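Local coordinates for protein RTX-adhesin (Marinomonas primoryensis, PDB 5IRB) that probably forms a calcium-binding, rod-like part of a giant adhesin that holds its Antarctic bacterium to diatoms and ice, at residues A[218-223]-A[237-241]; A[148-154]-A[184-190]. One frame throughout, in Å; residues are numbered along the deposited sequence.

Contact 1: A[218-223]-A[237-241]. With CA (calcium ion), chain K.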
loop_
_atom_site.group_PDB
_atom_site.type_symbol
_atom_site.label_atom_id
_atom_site.label_comp_id
_atom_site.label_asym_id
_atom_site.label_seq_id
_atom_site.Cartn_x
_atom_site.Cartn_y
_atom_site.Cartn_z
ATOM N N THR A 218 45.606 -11.153 3.141
ATOM C CA THR A 218 47.065 -11.259 3.064
ATOM C C THR A 218 47.475 -12.711 2.822
ATOM O O THR A 218 46.716 -13.629 3.133
ATOM C CB THR A 218 47.744 -10.761 4.373
ATOM O OG1 THR A 218 47.430 -11.641 5.461
ATOM C CG2 THR A 218 47.286 -9.347 4.734
ATOM N N VAL A 219 48.684 -12.922 2.266
ATOM C CA VAL A 219 49.253 -14.259 2.155
ATOM C C VAL A 219 50.589 -14.286 2.914
ATOM O O VAL A 219 51.464 -13.440 2.677
ATOM C CB VAL A 219 49.479 -14.667 0.679
ATOM C CG1 VAL A 219 50.035 -16.085 0.573
ATOM C CG2 VAL A 219 48.172 -14.493 -0.156
ATOM N N ASN A 220 50.770 -15.283 3.775
ATOM C CA ASN A 220 52.021 -15.414 4.495
ATOM C C ASN A 220 53.144 -15.862 3.561
ATOM O O ASN A 220 52.908 -16.181 2.405
ATOM C CB ASN A 220 51.878 -16.409 5.651
ATOM C CG ASN A 220 50.815 -15.993 6.647
ATOM O OD1 ASN A 220 50.654 -14.806 6.936
ATOM N ND2 ASN A 220 50.057 -16.969 7.156
ATOM N N ALA A 221 54.355 -15.903 4.094
ATOM C CA ALA A 221 55.514 -16.416 3.395
ATOM C C ALA A 221 55.251 -17.827 2.888
ATOM O O ALA A 221 54.558 -18.617 3.543
ATOM C CB ALA A 221 56.745 -16.386 4.333
ATOM N N ILE A 222 55.782 -18.130 1.713
ATOM C CA ILE A 222 55.613 -19.452 1.128
ATOM C C ILE A 222 56.714 -20.346 1.668
ATOM O O ILE A 222 57.857 -20.276 1.217
ATOM C CB ILE A 222 55.650 -19.394 -0.405
ATOM C CG1 ILE A 222 54.698 -18.304 -0.925
ATOM C CG2 ILE A 222 55.375 -20.771 -1.016
ATOM C CD1 ILE A 222 53.292 -18.406 -0.404
ATOM N N THR A 223 56.349 -21.183 2.637
ATOM C CA THR A 223 57.282 -21.771 3.618
ATOM C C THR A 223 57.985 -20.653 4.408
ATOM O O THR A 223 57.832 -19.462 4.103
ATOM C CB THR A 223 58.328 -22.709 2.966
ATOM O OG1 THR A 223 59.183 -21.956 2.093
ATOM C CG2 THR A 223 57.631 -23.817 2.172
ATOM N N VAL A 237 52.756 -28.160 0.198
ATOM C CA VAL A 237 53.044 -26.967 0.984
ATOM C C VAL A 237 51.758 -26.308 1.481
ATOM O O VAL A 237 50.826 -26.085 0.704
ATOM C CB VAL A 237 53.866 -25.945 0.180
ATOM C CG1 VAL A 237 53.896 -24.607 0.893
ATOM C CG2 VAL A 237 55.277 -26.454 -0.027
ATOM N N ALA A 238 51.718 -25.988 2.773
ATOM C CA ALA A 238 50.577 -25.285 3.360
ATOM C C ALA A 238 50.682 -23.786 3.100
ATOM O O ALA A 238 51.543 -23.107 3.672
ATOM C CB ALA A 238 50.495 -25.561 4.860
ATOM N N VAL A 239 49.826 -23.276 2.220
ATOM C CA VAL A 239 49.761 -21.849 1.974
ATOM C C VAL A 239 48.683 -21.217 2.861
ATOM O O VAL A 239 47.543 -21.681 2.886
ATOM C CB VAL A 239 49.472 -21.565 0.492
ATOM C CG1 VAL A 239 49.354 -20.068 0.243
ATOM C CG2 VAL A 239 50.571 -22.207 -0.392
ATOM N N SER A 240 49.051 -20.158 3.578
ATOM C CA SER A 240 48.171 -19.546 4.562
ATOM C C SER A 240 48.223 -18.021 4.486
ATOM O O SER A 240 49.128 -17.450 3.855
ATOM C CB SER A 240 48.528 -20.016 5.980
ATOM O OG SER A 240 49.790 -19.516 6.378
ATOM N N GLY A 241 47.230 -17.375 5.108
ATOM C CA GLY A 241 47.136 -15.929 5.140
ATOM C C GLY A 241 46.009 -15.465 6.051
ATOM O O GLY A 241 45.540 -16.228 6.896
HETATM CA CA CA K . 61.517 -22.746 2.054
HETATM O O HOH W 1 47.626 -17.216 9.009
HETATM O O HOH W 2 51.653 -19.100 3.022
HETATM O O HOH W 3 53.963 -21.288 3.770
HETATM O O HOH W 4 63.773 -23.309 1.782
HETATM O O HOH W 5 61.448 -23.142 4.506
#

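Contact 2: A[148-154]-A[184-190]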
loop_
_atom_site.group_PDB
_atom_site.type_symbol
_atom_site.label_atom_id
_atom_site.label_comp_id
_atom_site.label_asym_id
_atom_site.label_seq_id
_atom_site.Cartn_x
_atom_site.Cartn_y
_atom_site.Cartn_z
ATOM N N ASP A 148 -11.203 -1.103 -7.468
ATOM C CA ASP A 148 -10.688 0.234 -7.155
ATOM C C ASP A 148 -9.296 0.460 -7.729
ATOM O O ASP A 148 -8.540 -0.494 -7.939
ATOM C CB ASP A 148 -10.644 0.472 -5.635
ATOM C CG ASP A 148 -12.037 0.703 -5.021
ATOM O OD1 ASP A 148 -12.992 0.930 -5.792
ATOM O OD2 ASP A 148 -12.156 0.672 -3.770
ATOM N N THR A 149 -8.961 1.730 -7.959
ATOM C CA THR A 149 -7.656 2.105 -8.473
ATOM C C THR A 149 -6.625 2.220 -7.354
ATOM O O THR A 149 -6.873 2.842 -6.321
ATOM C CB THR A 149 -7.735 3.425 -9.249
ATOM O OG1 THR A 149 -8.636 3.257 -10.342
ATOM C CG2 THR A 149 -6.388 3.808 -9.821
ATOM N N VAL A 150 -5.472 1.583 -7.568
ATOM C CA VAL A 150 -4.319 1.706 -6.678
ATOM C C VAL A 150 -3.209 2.435 -7.416
ATOM O O VAL A 150 -2.861 2.059 -8.533
ATOM C CB VAL A 150 -3.836 0.330 -6.197
ATOM C CG1 VAL A 150 -2.485 0.435 -5.434
ATOM C CG2 VAL A 150 -4.901 -0.303 -5.318
ATOM N N SER A 151 -2.696 3.508 -6.828
ATOM C CA SER A 151 -1.644 4.259 -7.489
ATOM C C SER A 151 -0.494 4.650 -6.551
ATOM O O SER A 151 -0.634 4.683 -5.322
ATOM C CB SER A 151 -2.221 5.498 -8.164
ATOM O OG SER A 151 -2.789 6.373 -7.226
ATOM N N MET A 152 0.658 4.922 -7.151
ATOM C CA MET A 152 1.859 5.282 -6.412
ATOM C C MET A 152 2.792 5.952 -7.390
ATOM O O MET A 152 2.794 5.604 -8.571
ATOM C CB MET A 152 2.501 4.054 -5.791
ATOM C CG MET A 152 2.931 3.025 -6.820
ATOM S SD MET A 152 3.092 1.406 -6.079
ATOM C CE MET A 152 1.370 0.898 -6.169
ATOM N N THR A 153 3.555 6.933 -6.921
ATOM C CA THR A 153 4.542 7.580 -7.765
ATOM C C THR A 153 5.933 7.356 -7.161
ATOM O O THR A 153 6.227 7.803 -6.047
ATOM C CB THR A 153 4.268 9.076 -7.913
ATOM O OG1 THR A 153 2.946 9.259 -8.415
ATOM C CG2 THR A 153 5.245 9.695 -8.890
ATOM N N ILE A 154 6.772 6.651 -7.907
ATOM C CA ILE A 154 8.039 6.147 -7.384
ATOM C C ILE A 154 9.158 6.660 -8.269
ATOM O O ILE A 154 9.221 6.324 -9.456
ATOM C CB ILE A 154 8.063 4.604 -7.313
ATOM C CG1 ILE A 154 6.894 4.101 -6.470
ATOM C CG2 ILE A 154 9.399 4.100 -6.713
ATOM C CD1 ILE A 154 6.709 2.601 -6.481
ATOM N N PHE A 184 7.653 6.206 -0.306
ATOM C CA PHE A 184 6.586 6.770 -1.138
ATOM C C PHE A 184 5.166 6.467 -0.652
ATOM O O PHE A 184 4.936 5.497 0.066
ATOM C CB PHE A 184 6.771 6.281 -2.573
ATOM C CG PHE A 184 6.820 4.793 -2.695
ATOM C CD1 PHE A 184 5.652 4.050 -2.758
ATOM C CD2 PHE A 184 8.046 4.134 -2.729
ATOM C CE1 PHE A 184 5.698 2.676 -2.861
ATOM C CE2 PHE A 184 8.102 2.751 -2.835
ATOM C CZ PHE A 184 6.914 2.024 -2.897
ATOM N N GLN A 185 4.218 7.322 -1.030
ATOM C CA GLN A 185 2.807 7.069 -0.786
ATOM C C GLN A 185 2.137 6.158 -1.803
ATOM O O GLN A 185 2.464 6.189 -2.995
ATOM C CB GLN A 185 2.024 8.366 -0.709
ATOM C CG GLN A 185 2.241 9.101 0.579
ATOM C CD GLN A 185 0.933 9.611 1.154
ATOM O OE1 GLN A 185 0.716 9.554 2.366
ATOM N NE2 GLN A 185 0.039 10.090 0.285
ATOM N N VAL A 186 1.296 5.269 -1.278
ATOM C CA VAL A 186 0.410 4.418 -2.061
ATOM C C VAL A 186 -1.041 4.725 -1.693
ATOM O O VAL A 186 -1.367 4.802 -0.510
ATOM C CB VAL A 186 0.701 2.936 -1.809
ATOM C CG1 VAL A 186 -0.168 2.068 -2.674
ATOM C CG2 VAL A 186 2.177 2.649 -2.132
ATOM N N SER A 187 -1.907 4.904 -2.690
ATOM C CA SER A 187 -3.312 5.227 -2.416
ATOM C C SER A 187 -4.290 4.315 -3.101
ATOM O O SER A 187 -4.003 3.774 -4.179
ATOM C CB SER A 187 -3.642 6.644 -2.865
ATOM O OG SER A 187 -2.843 7.586 -2.195
ATOM N N VAL A 188 -5.487 4.250 -2.525
ATOM C CA VAL A 188 -6.589 3.532 -3.122
ATOM C C VAL A 188 -7.721 4.542 -3.189
ATOM O O VAL A 188 -8.012 5.236 -2.220
ATOM C CB VAL A 188 -7.018 2.254 -2.324
ATOM C CG1 VAL A 188 -7.388 2.552 -0.862
ATOM C CG2 VAL A 188 -8.189 1.584 -3.021
ATOM N N THR A 189 -8.342 4.652 -4.352
ATOM C CA THR A 189 -9.463 5.547 -4.492
ATOM C C THR A 189 -10.660 4.799 -5.076
ATOM O O THR A 189 -10.501 3.810 -5.788
ATOM C CB THR A 189 -9.082 6.728 -5.386
ATOM O OG1 THR A 189 -8.733 6.215 -6.676
ATOM C CG2 THR A 189 -7.852 7.442 -4.827
ATOM N N GLY A 190 -11.855 5.278 -4.773
ATOM C CA GLY A 190 -13.051 4.680 -5.322
ATOM C C GLY A 190 -14.295 5.407 -4.866
ATOM O O GLY A 190 -14.212 6.534 -4.389
HETATM O O HOH W 6 -5.494 5.355 -6.302
HETATM O O HOH W 7 -0.224 7.590 -3.932
HETATM O O HOH W 8 3.148 8.221 -4.379
#

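Contact 1: A[218-223]-A[237-241]
N220 holds on to S240 twice, once through its backbone and once through its side chain, where an edge strand of a beta-sandwich domain runs into a calcium-binding loop. The backbone N of N220 gives a hydrogen bond of 2.7 Å to S240 O. Its ND2 reaches S240 OG at 2.7 Å, the hydroxyl oxygen lying 11° out of the amide plane; with CG beside the backbone N (chi1 -59°), the amide turns back over S240. Next to this, V219 and G241 form an antiparallel non-hydrogen-bonded pair, CA to CA 4.0 Å, and G241 CA comes 3.1 Å from T218 O in a CH···O contact.

Beyond N220 the two chains part and water joins them: one molecule accepts from T223 N at 2.6 Å and lies by A221 O and A238 O.

Apolar contacts are few and at van der Waals distance. V239 CG1 meets V219 CG1 at 4.1 Å and I222 CD1 nearby, while T223 CG2 touches V237 CG1. The other branch of T223, OG1, binds calcium at 2.5 Å, a site completed by D225, V227, E232 and two waters.

Strand 236-244 continues the sheet to strand 272-278; V219, I222 and V239 pack on strand 287-295, and helix 279-284 covers V237 and V239.

Contact 2: A[148-154]-A[184-190]
S151 O takes the straightest bond between these strands, from S187 N at 2.9 Å (168° at the hydrogen), and also accepts from a water that touches S187 OG. The strands are antiparallel neighbours in the mixed sheet of a beta-sandwich domain, and S151 N returns a bond to S187 O at 3.0 Å. At the next hydrogen-bonded pair, T189 N donates to T149 O, whereas the reverse bond from T149 N is long and weak. On the face of T149, S151, S187 and T189 a second water donates to both T149 O and S187 O and lies 3.0 Å from S151 OG. Toward F184 the strands draw apart, and a third water bridges T153 N and Q185 O.

The other face is apolar. The V150 and V186 side chains cross, their CG1 atoms 4.0 Å apart, and M152 CB lies alongside V186 CG2. Strand 168-174 meets V150, M152 and I154, while strand 112-116 covers V186 and V188. M152 SD makes an oblique Met-aromatic contact with F184. F184 CG sits between its backbone N and carbonyl carbon (chi1 56°), which lays one ring face against I154: I154 CG1 makes a CH-pi contact, 3.7 Å from the F184 ring centroid and 6° off the normal, and I154 CD1 extends to F184 CZ at 3.6 Å.

The two contacts lie in different sandwich domains of the rod, their centres about 59 Å apart and their nearest atoms about 40 Å apart, so neither touches the other. Both are partly buried antiparallel pairings, but contact 2 runs through the interior of a five-stranded sheet, whereas contact 1 lies at the edge of a three-stranded one, where strand 216-219 gives way to loop. The chemistry differs accordingly: repeated backbone bonds and a single phenylalanine ring packed against isoleucine and methionine in contact 2, an asparagine side chain in contact 1. Both use bridging waters, contact 1 where its chains part. Contact 1 alone supplies a calcium ligand; contact 2 only approaches metal sites at its ends.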